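Ribonucleoside-diphosphate reductase, alpha chain (Actinobacillus ureae ATCC 25976, PDB 6DQX) probably catalyses, as the catalytic alpha subunit of a class Id ribonucleotide reductase, the reduction of ribonucleoside diphosphates to deoxyribonucleotides. Local coordinates at residues P259-M267 / E399-T410; S430-Y438 / V493-S501. One frame throughout, in Å; residues are numbered along the deposited sequence.

Interaction 1 of 2, residues P259-M267 / E399-T410. With EDO (1,2-ethanediol), chain F.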
loop_
_atom_site.group_PDB
_atom_site.type_symbol
_atom_site.label_atom_id
_atom_site.label_comp_id
_atom_site.label_asym_id
_atom_site.label_seq_id
_atom_site.Cartn_x
_atom_site.Cartn_y
_atom_site.Cartn_z
ATOM N N PRO A 259 13.983 -28.160 12.388
ATOM C CA PRO A 259 13.523 -29.387 13.055
ATOM C C PRO A 259 12.980 -30.425 12.068
ATOM O O PRO A 259 12.421 -30.064 11.014
ATOM C CB PRO A 259 12.395 -28.902 13.958
ATOM C CG PRO A 259 11.945 -27.613 13.389
ATOM C CD PRO A 259 13.162 -26.987 12.752
ATOM N N ASP A 260 13.090 -31.701 12.429
ATOM C CA ASP A 260 12.585 -32.785 11.579
ATOM C C ASP A 260 11.159 -32.558 11.067
ATOM O O ASP A 260 10.862 -32.870 9.895
ATOM C CB ASP A 260 12.647 -34.130 12.300
ATOM C CG ASP A 260 14.073 -34.657 12.481
ATOM O OD1 ASP A 260 15.056 -34.062 11.997
ATOM O OD2 ASP A 260 14.197 -35.677 13.181
ATOM N N VAL A 261 10.283 -32.030 11.920
ATOM C CA VAL A 261 8.877 -31.821 11.521
ATOM C C VAL A 261 8.759 -30.970 10.262
ATOM O O VAL A 261 7.915 -31.259 9.406
ATOM C CB VAL A 261 8.003 -31.234 12.650
ATOM C CG1 VAL A 261 8.490 -29.853 13.068
ATOM C CG2 VAL A 261 6.534 -31.187 12.236
ATOM N N TYR A 262 9.609 -29.943 10.114
ATOM C CA TYR A 262 9.522 -29.100 8.933
ATOM C C TYR A 262 10.120 -29.774 7.709
ATOM O O TYR A 262 9.623 -29.600 6.609
ATOM C CB TYR A 262 10.176 -27.745 9.176
ATOM C CG TYR A 262 9.433 -26.831 10.159
ATOM C CD1 TYR A 262 8.070 -26.995 10.446
ATOM C CD2 TYR A 262 10.093 -25.761 10.748
ATOM C CE1 TYR A 262 7.400 -26.134 11.310
ATOM C CE2 TYR A 262 9.434 -24.888 11.622
ATOM C CZ TYR A 262 8.081 -25.075 11.886
ATOM O OH TYR A 262 7.396 -24.203 12.693
ATOM N N LYS A 263 11.159 -30.575 7.908
ATOM C CA LYS A 263 11.717 -31.384 6.842
ATOM C C LYS A 263 10.719 -32.426 6.361
ATOM O O LYS A 263 10.568 -32.648 5.149
ATOM C CB LYS A 263 13.008 -32.070 7.313
ATOM C CG LYS A 263 14.149 -31.099 7.529
ATOM C CD LYS A 263 15.389 -31.821 8.014
ATOM C CE LYS A 263 16.519 -30.827 8.147
ATOM N NZ LYS A 263 17.716 -31.521 8.662
ATOM N N ASP A 264 10.041 -33.058 7.310
ATOM C CA ASP A 264 9.075 -34.133 7.039
ATOM C C ASP A 264 7.896 -33.649 6.186
ATOM O O ASP A 264 7.274 -34.443 5.456
ATOM C CB ASP A 264 8.483 -34.671 8.346
ATOM C CG ASP A 264 9.489 -35.483 9.194
ATOM O OD1 ASP A 264 10.555 -35.907 8.708
ATOM O OD2 ASP A 264 9.184 -35.680 10.388
ATOM N N LYS A 265 7.558 -32.373 6.345
ATOM C CA LYS A 265 6.371 -31.773 5.741
ATOM C C LYS A 265 6.695 -30.709 4.677
ATOM O O LYS A 265 5.796 -29.970 4.239
ATOM C CB LYS A 265 5.499 -31.229 6.883
ATOM C CG LYS A 265 4.891 -32.361 7.726
ATOM C CD LYS A 265 4.176 -31.906 8.977
ATOM C CE LYS A 265 3.542 -33.103 9.697
ATOM N NZ LYS A 265 2.544 -32.711 10.728
ATOM N N ASN A 266 7.954 -30.663 4.238
ATOM C CA ASN A 266 8.460 -29.709 3.232
ATOM C C ASN A 266 8.095 -28.286 3.533
ATOM O O ASN A 266 7.615 -27.564 2.652
ATOM C CB ASN A 266 7.927 -30.026 1.824
ATOM C CG ASN A 266 8.365 -31.348 1.317
ATOM O OD1 ASN A 266 9.385 -31.893 1.745
ATOM N ND2 ASN A 266 7.604 -31.874 0.347
ATOM N N MET A 267 8.306 -27.866 4.777
ATOM C CA MET A 267 7.980 -26.509 5.162
ATOM C C MET A 267 9.258 -25.678 5.085
ATOM O O MET A 267 10.057 -25.601 6.030
ATOM C CB MET A 267 7.318 -26.487 6.526
ATOM C CG MET A 267 6.074 -27.368 6.540
ATOM S SD MET A 267 5.104 -27.251 8.028
ATOM C CE MET A 267 3.955 -25.950 7.603
ATOM N N GLU A 399 -1.582 -28.830 15.645
ATOM C CA GLU A 399 -1.781 -29.642 14.421
ATOM C C GLU A 399 -0.496 -30.088 13.724
ATOM O O GLU A 399 -0.391 -31.230 13.328
ATOM C CB GLU A 399 -2.692 -28.879 13.443
ATOM C CG GLU A 399 -3.044 -29.606 12.143
ATOM C CD GLU A 399 -3.771 -28.710 11.146
ATOM O OE1 GLU A 399 -4.551 -27.835 11.576
ATOM O OE2 GLU A 399 -3.552 -28.878 9.920
ATOM N N ILE A 400 0.483 -29.183 13.560
ATOM C CA ILE A 400 1.727 -29.517 12.884
ATOM C C ILE A 400 2.537 -30.569 13.643
ATOM O O ILE A 400 3.269 -31.339 13.051
ATOM C CB ILE A 400 2.568 -28.202 12.646
ATOM C CG1 ILE A 400 1.999 -27.450 11.441
ATOM C CG2 ILE A 400 4.049 -28.439 12.504
ATOM C CD1 ILE A 400 1.907 -28.242 10.138
ATOM N N LEU A 401 2.392 -30.609 14.959
ATOM C CA LEU A 401 3.131 -31.523 15.801
ATOM C C LEU A 401 2.356 -32.767 16.291
ATOM O O LEU A 401 2.817 -33.434 17.214
ATOM C CB LEU A 401 3.662 -30.754 17.014
ATOM C CG LEU A 401 4.771 -29.745 16.686
ATOM C CD1 LEU A 401 4.953 -28.768 17.842
ATOM C CD2 LEU A 401 6.049 -30.471 16.352
ATOM N N LYS A 402 1.197 -33.071 15.706
ATOM C CA LYS A 402 0.467 -34.288 16.108
ATOM C C LYS A 402 1.406 -35.483 15.961
ATOM O O LYS A 402 1.953 -35.724 14.875
ATOM C CB LYS A 402 -0.795 -34.474 15.270
ATOM C CG LYS A 402 -1.676 -35.626 15.727
ATOM C CD LYS A 402 -3.018 -35.579 15.010
ATOM C CE LYS A 402 -3.717 -36.926 15.035
ATOM N NZ LYS A 402 -4.823 -36.909 14.052
ATOM N N GLY A 403 1.623 -36.196 17.069
ATOM C CA GLY A 403 2.496 -37.375 17.110
ATOM C C GLY A 403 3.968 -37.103 17.331
ATOM O O GLY A 403 4.757 -38.043 17.423
ATOM N N TYR A 404 4.353 -35.822 17.389
ATOM C CA TYR A 404 5.727 -35.422 17.575
ATOM C C TYR A 404 6.171 -35.265 19.028
ATOM O O TYR A 404 7.363 -35.281 19.267
ATOM C CB TYR A 404 6.069 -34.141 16.789
ATOM C CG TYR A 404 6.266 -34.404 15.304
ATOM C CD1 TYR A 404 5.182 -34.469 14.437
ATOM C CD2 TYR A 404 7.525 -34.575 14.777
ATOM C CE1 TYR A 404 5.362 -34.712 13.081
ATOM C CE2 TYR A 404 7.720 -34.816 13.416
ATOM C CZ TYR A 404 6.634 -34.869 12.575
ATOM O OH TYR A 404 6.783 -35.103 11.227
ATOM N N GLY A 405 5.240 -35.117 19.962
ATOM C CA GLY A 405 5.537 -35.177 21.391
ATOM C C GLY A 405 5.956 -33.890 22.076
ATOM O O GLY A 405 6.463 -33.935 23.204
ATOM N N ARG A 406 5.752 -32.739 21.420
ATOM C CA ARG A 406 5.934 -31.454 22.078
ATOM C C ARG A 406 4.891 -30.460 21.599
ATOM O O ARG A 406 4.162 -30.727 20.639
ATOM C CB ARG A 406 7.347 -30.920 21.867
ATOM C CG ARG A 406 7.709 -30.602 20.425
ATOM C CD ARG A 406 9.093 -29.962 20.367
ATOM N NE ARG A 406 9.376 -29.545 18.995
ATOM C CZ ARG A 406 9.672 -30.346 17.967
ATOM N NH1 ARG A 406 9.790 -31.668 18.110
ATOM N NH2 ARG A 406 9.881 -29.818 16.757
ATOM N N ARG A 407 4.844 -29.342 22.314
ATOM C CA ARG A 407 3.848 -28.284 22.141
ATOM C C ARG A 407 4.241 -27.236 21.070
ATOM O O ARG A 407 3.354 -26.580 20.489
ATOM C CB ARG A 407 3.700 -27.592 23.502
ATOM C CG ARG A 407 2.708 -26.447 23.621
ATOM C CD ARG A 407 1.303 -26.943 23.754
ATOM N NE ARG A 407 0.404 -25.868 24.176
ATOM C CZ ARG A 407 -0.894 -25.837 23.917
ATOM N NH1 ARG A 407 -1.474 -26.824 23.245
ATOM N NH2 ARG A 407 -1.621 -24.805 24.325
ATOM N N ASN A 408 5.548 -27.044 20.879
ATOM C CA ASN A 408 6.131 -25.918 20.130
ATOM C C ASN A 408 7.107 -26.408 19.085
ATOM O O ASN A 408 7.980 -27.216 19.381
ATOM C CB ASN A 408 6.873 -25.040 21.102
ATOM C CG ASN A 408 6.033 -24.710 22.311
ATOM O OD1 ASN A 408 6.218 -25.298 23.389
ATOM N ND2 ASN A 408 5.045 -23.824 22.128
ATOM N N THR A 409 6.971 -25.927 17.845
ATOM C CA THR A 409 7.801 -26.449 16.758
ATOM C C THR A 409 9.264 -26.093 16.963
ATOM O O THR A 409 10.165 -26.916 16.690
ATOM C CB THR A 409 7.353 -25.966 15.365
ATOM O OG1 THR A 409 7.291 -24.540 15.360
ATOM C CG2 THR A 409 6.020 -26.572 14.987
ATOM N N THR A 410 9.477 -24.877 17.474
ATOM C CA THR A 410 10.777 -24.370 17.848
ATOM C C THR A 410 10.698 -23.764 19.245
ATOM O O THR A 410 9.643 -23.292 19.671
ATOM C CB THR A 410 11.269 -23.270 16.858
ATOM O OG1 THR A 410 10.404 -22.122 16.944
ATOM C CG2 THR A 410 11.308 -23.844 15.442
HETATM C C1 EDO F . -2.312 -22.281 28.052
HETATM O O1 EDO F . -2.508 -20.991 27.456
HETATM C C2 EDO F . -0.971 -22.884 27.670
HETATM O O2 EDO F . -0.734 -22.764 26.272
HETATM O O HOH W 1 1.724 -34.794 12.249
#
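Val261 lays its CG2 methyl over one face of the Tyr404 ring, 3.9 Å from the ring centroid and 17° off the normal, a CH-pi contact. A Val261 chi1 of 63° sets CG1 between the backbone N and the carbonyl carbon and leaves CG2 anti to N, where Val261 CG2 also meets Ile400 CG2 (3.7 Å). Val261 CG1 turns to Leu401 CD2, the two side chains crossing at about a right angle. Asp264 OD2 lies at the edge of the Tyr404 ring, in its plane, and accepts a hydrogen bond from Tyr404 OH (2.6 Å) on its anti lone pair; carboxylate and ring planes are 35° apart. Ring and helix are thus joined by a face and an edge at once. Lys265, extended beyond CG, runs past the tyrosine in the opposite direction and donates from NZ to Ile400 O (2.8 Å), standing above the carbonyl plane; water 1 links the same NZ to Lys402 O. Met267 SD and Ile400 CD1 meet tip to tip at 4.0 Å. Arg406 NH2 bonds to Thr409 O (2.9 Å) within its own loop and lies against Pro259 CB and Val261 CG1. The contact ties helix 260-264 to the loop that follows helix 367-395, with helix 334-343 touching Met267, Ile400 and Thr409, and Arg406 resting on helix 367-395.

Interaction 2 of 2, residues S430-Y438 / V493-S501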
loop_
_atom_site.group_PDB
_atom_site.type_symbol
_atom_site.label_atom_id
_atom_site.label_comp_id
_atom_site.label_asym_id
_atom_site.label_seq_id
_atom_site.Cartn_x
_atom_site.Cartn_y
_atom_site.Cartn_z
ATOM N N SER A 430 22.709 -9.774 24.273
ATOM C CA SER A 430 22.654 -11.124 23.688
ATOM C C SER A 430 23.966 -11.874 23.880
ATOM O O SER A 430 24.392 -12.062 25.028
ATOM C CB SER A 430 22.130 -11.155 22.219
ATOM O OG SER A 430 23.066 -10.638 21.305
ATOM N N VAL A 431 24.583 -12.310 22.789
ATOM C CA VAL A 431 25.880 -13.012 22.826
ATOM C C VAL A 431 27.005 -12.097 22.352
ATOM O O VAL A 431 28.091 -12.540 22.067
ATOM C CB VAL A 431 25.851 -14.298 21.963
ATOM C CG1 VAL A 431 24.943 -15.334 22.608
ATOM C CG2 VAL A 431 25.383 -14.037 20.521
ATOM N N GLU A 432 26.725 -10.813 22.247
ATOM C CA GLU A 432 27.660 -9.863 21.664
ATOM C C GLU A 432 28.641 -9.384 22.747
ATOM O O GLU A 432 28.262 -9.236 23.906
ATOM C CB GLU A 432 26.820 -8.695 21.120
ATOM C CG GLU A 432 27.356 -7.931 19.945
ATOM C CD GLU A 432 26.319 -6.963 19.387
ATOM O OE1 GLU A 432 26.320 -5.821 19.834
ATOM O OE2 GLU A 432 25.492 -7.355 18.525
ATOM N N PRO A 433 29.905 -9.092 22.372
ATOM C CA PRO A 433 30.755 -8.426 23.347
ATOM C C PRO A 433 30.233 -7.031 23.674
ATOM O O PRO A 433 29.611 -6.380 22.823
ATOM C CB PRO A 433 32.114 -8.317 22.624
ATOM C CG PRO A 433 32.067 -9.333 21.524
ATOM C CD PRO A 433 30.620 -9.373 21.116
ATOM N N PHE A 434 30.469 -6.587 24.897
ATOM C CA PHE A 434 30.363 -5.182 25.248
ATOM C C PHE A 434 31.079 -4.315 24.239
ATOM O O PHE A 434 32.198 -4.623 23.833
ATOM C CB PHE A 434 30.969 -4.898 26.617
ATOM C CG PHE A 434 30.079 -5.220 27.779
ATOM C CD1 PHE A 434 28.850 -4.582 27.946
ATOM C CD2 PHE A 434 30.506 -6.099 28.771
ATOM C CE1 PHE A 434 28.056 -4.847 29.046
ATOM C CE2 PHE A 434 29.707 -6.366 29.883
ATOM C CZ PHE A 434 28.484 -5.728 30.026
ATOM N N LYS A 435 30.418 -3.224 23.850
ATOM C CA LYS A 435 31.001 -2.281 22.914
ATOM C C LYS A 435 32.285 -1.762 23.510
ATOM O O LYS A 435 33.325 -1.817 22.879
ATOM C CB LYS A 435 30.052 -1.114 22.641
ATOM C CG LYS A 435 30.590 -0.154 21.583
ATOM C CD LYS A 435 29.557 0.897 21.182
ATOM C CE LYS A 435 29.328 1.925 22.279
ATOM N NZ LYS A 435 28.912 3.231 21.697
ATOM N N SER A 436 32.199 -1.282 24.744
ATOM C CA SER A 436 33.378 -0.859 25.465
ATOM C C SER A 436 33.131 -0.804 26.980
ATOM O O SER A 436 32.021 -1.059 27.465
ATOM C CB SER A 436 33.847 0.499 24.930
ATOM O OG SER A 436 33.053 1.539 25.462
ATOM N N ASN A 437 34.186 -0.465 27.709
ATOM C CA ASN A 437 34.154 -0.461 29.178
ATOM C C ASN A 437 33.591 0.808 29.810
ATOM O O ASN A 437 33.322 0.828 31.010
ATOM C CB ASN A 437 35.559 -0.708 29.690
ATOM C CG ASN A 437 36.072 -2.057 29.277
ATOM O OD1 ASN A 437 35.596 -3.072 29.788
ATOM N ND2 ASN A 437 37.022 -2.091 28.362
ATOM N N TYR A 438 33.416 1.850 28.998
ATOM C CA TYR A 438 33.001 3.175 29.459
ATOM C C TYR A 438 32.500 3.967 28.241
ATOM O O TYR A 438 33.294 4.332 27.376
ATOM C CB TYR A 438 34.194 3.866 30.135
ATOM C CG TYR A 438 33.916 5.159 30.896
ATOM C CD1 TYR A 438 32.671 5.430 31.470
ATOM C CD2 TYR A 438 34.938 6.093 31.081
ATOM C CE1 TYR A 438 32.449 6.608 32.179
ATOM C CE2 TYR A 438 34.725 7.270 31.784
ATOM C CZ TYR A 438 33.490 7.525 32.327
ATOM O OH TYR A 438 33.295 8.683 33.028
ATOM N N VAL A 493 40.725 -9.810 29.258
ATOM C CA VAL A 493 39.363 -9.983 29.763
ATOM C C VAL A 493 38.470 -8.781 29.413
ATOM O O VAL A 493 37.277 -8.963 29.176
ATOM C CB VAL A 493 39.341 -10.283 31.285
ATOM C CG1 VAL A 493 37.929 -10.252 31.848
ATOM C CG2 VAL A 493 39.970 -11.648 31.559
ATOM N N PHE A 494 39.067 -7.581 29.323
ATOM C CA PHE A 494 38.322 -6.348 29.055
ATOM C C PHE A 494 38.537 -5.734 27.665
ATOM O O PHE A 494 38.255 -4.547 27.461
ATOM C CB PHE A 494 38.588 -5.343 30.196
ATOM C CG PHE A 494 38.106 -5.837 31.516
ATOM C CD1 PHE A 494 36.759 -5.899 31.781
ATOM C CD2 PHE A 494 38.995 -6.336 32.469
ATOM C CE1 PHE A 494 36.284 -6.393 32.982
ATOM C CE2 PHE A 494 38.535 -6.831 33.672
ATOM C CZ PHE A 494 37.176 -6.872 33.931
ATOM N N LYS A 495 38.991 -6.534 26.695
ATOM C CA LYS A 495 38.965 -6.102 25.304
ATOM C C LYS A 495 37.535 -5.691 24.916
ATOM O O LYS A 495 36.545 -6.310 25.349
ATOM C CB LYS A 495 39.423 -7.203 24.351
ATOM C CG LYS A 495 40.916 -7.416 24.254
ATOM C CD LYS A 495 41.175 -8.484 23.198
ATOM C CE LYS A 495 42.582 -9.024 23.267
ATOM N NZ LYS A 495 43.539 -8.171 22.547
ATOM N N THR A 496 37.452 -4.644 24.104
ATOM C CA THR A 496 36.182 -4.149 23.525
ATOM C C THR A 496 35.767 -5.009 22.331
ATOM O O THR A 496 36.581 -5.748 21.789
ATOM C CB THR A 496 36.363 -2.708 23.004
ATOM O OG1 THR A 496 37.388 -2.690 22.007
ATOM C CG2 THR A 496 36.760 -1.786 24.129
ATOM N N PHE A 497 34.519 -4.875 21.883
ATOM C CA PHE A 497 34.012 -5.575 20.678
ATOM C C PHE A 497 34.992 -5.367 19.501
ATOM O O PHE A 497 35.389 -6.322 18.821
ATOM C CB PHE A 497 32.612 -5.037 20.324
ATOM C CG PHE A 497 31.803 -5.870 19.339
ATOM C CD1 PHE A 497 32.294 -7.003 18.679
ATOM C CD2 PHE A 497 30.495 -5.476 19.061
ATOM C CE1 PHE A 497 31.493 -7.720 17.795
ATOM C CE2 PHE A 497 29.698 -6.183 18.167
ATOM C CZ PHE A 497 30.193 -7.308 17.528
ATOM N N SER A 498 35.406 -4.117 19.282
ATOM C CA SER A 498 36.338 -3.789 18.189
ATOM C C SER A 498 37.725 -4.474 18.296
ATOM O O SER A 498 38.359 -4.765 17.280
ATOM C CB SER A 498 36.515 -2.265 18.076
ATOM O OG SER A 498 37.121 -1.730 19.233
ATOM N N GLU A 499 38.180 -4.722 19.515
ATOM C CA GLU A 499 39.480 -5.359 19.775
ATOM C C GLU A 499 39.455 -6.893 19.736
ATOM O O GLU A 499 40.507 -7.541 19.747
ATOM C CB GLU A 499 40.004 -4.878 21.135
ATOM C CG GLU A 499 40.403 -3.399 21.132
ATOM C CD GLU A 499 40.524 -2.774 22.525
ATOM O OE1 GLU A 499 39.980 -3.322 23.520
ATOM O OE2 GLU A 499 41.150 -1.687 22.615
ATOM N N ILE A 500 38.256 -7.474 19.722
ATOM C CA ILE A 500 38.071 -8.918 19.780
ATOM C C ILE A 500 38.151 -9.515 18.376
ATOM O O ILE A 500 37.779 -8.879 17.384
ATOM C CB ILE A 500 36.743 -9.257 20.531
ATOM C CG1 ILE A 500 36.932 -9.015 22.029
ATOM C CG2 ILE A 500 36.309 -10.703 20.311
ATOM C CD1 ILE A 500 35.675 -8.916 22.858
ATOM N N SER A 501 38.675 -10.736 18.297
ATOM C CA SER A 501 38.684 -11.512 17.073
ATOM C C SER A 501 37.267 -11.737 16.569
ATOM O O SER A 501 36.452 -12.340 17.268
ATOM C CB SER A 501 39.303 -12.895 17.314
ATOM O OG SER A 501 39.111 -13.713 16.169
HETATM O O HOH W 2 34.135 -5.201 25.769
HETATM O O HOH W 3 34.297 -1.664 20.384
#
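The Phe497 ring carries Pro433 on one face: the proline CD stands 3.9 Å from the ring centroid and 16° off its normal, a CH-pi contact offset toward the rim. Glu432 approaches the same ring obliquely, its CG 3.4 Å from Phe497 CE2. The phenylalanine reaches both because its CG is anti to the backbone N (chi1 -165°). Pro433 is shared, since its CB also meets Ile500 CD1 at 3.6 Å. The second ring, Phe494, has Val493 CG1 over one face; the Asn437 and Phe494 side chains cross at about a right angle, OD1 of Asn437 coming obliquely to Phe494 CD1 (3.6 Å). The same amide makes the straightest bond across the contact, Asn437 ND2 to Phe494 O, 2.9 Å and 174°, in the plane of both the carbonyl and the amide; Gly478 O also accepts from ND2. Between the rings, Phe497 N gives two weak bonds, to Phe434 O and Lys435 O, and water 2 joins Phe434 O to Lys495 O. Thr496 N donates to Glu499 OE1 (2.9 Å) within the turn 496-499. The Glu432 carboxylate has its polar partners outside the contact, a salt bridge to Lys418 and a hydrogen bond with Asn523. The chemistry implies a largely buried joint between two loops of the barrel domain, one ahead of helix 453-461 and one between helices 488-493 and 502-513, where apolar packing on Phe497 is complemented by polar bonds to backbone carbonyls.

The two contacts illustrate the same principle: each joins distant segments through a carbon group over a ring face and side-chain bonds to main-chain carbonyls, a short helix with a loop in interaction 1 and two loops in interaction 2. Interaction 1 is partly buried and has the exposed charged residues Asp264 and Lys265, whereas interaction 2 is mostly buried. They follow one another along the sequence, 399-410 ending before 430-438 begins, and lie on opposite sides of the chain's centre, with centres 38 Å apart and nearest atoms about 17 Å apart, so they do not touch. Neither lies at His65, a magnesium-binding residue in a structure of this protein; the Met267 side chain of interaction 1 is about 12 Å from a bound magnesium ion, too far to be a ligand.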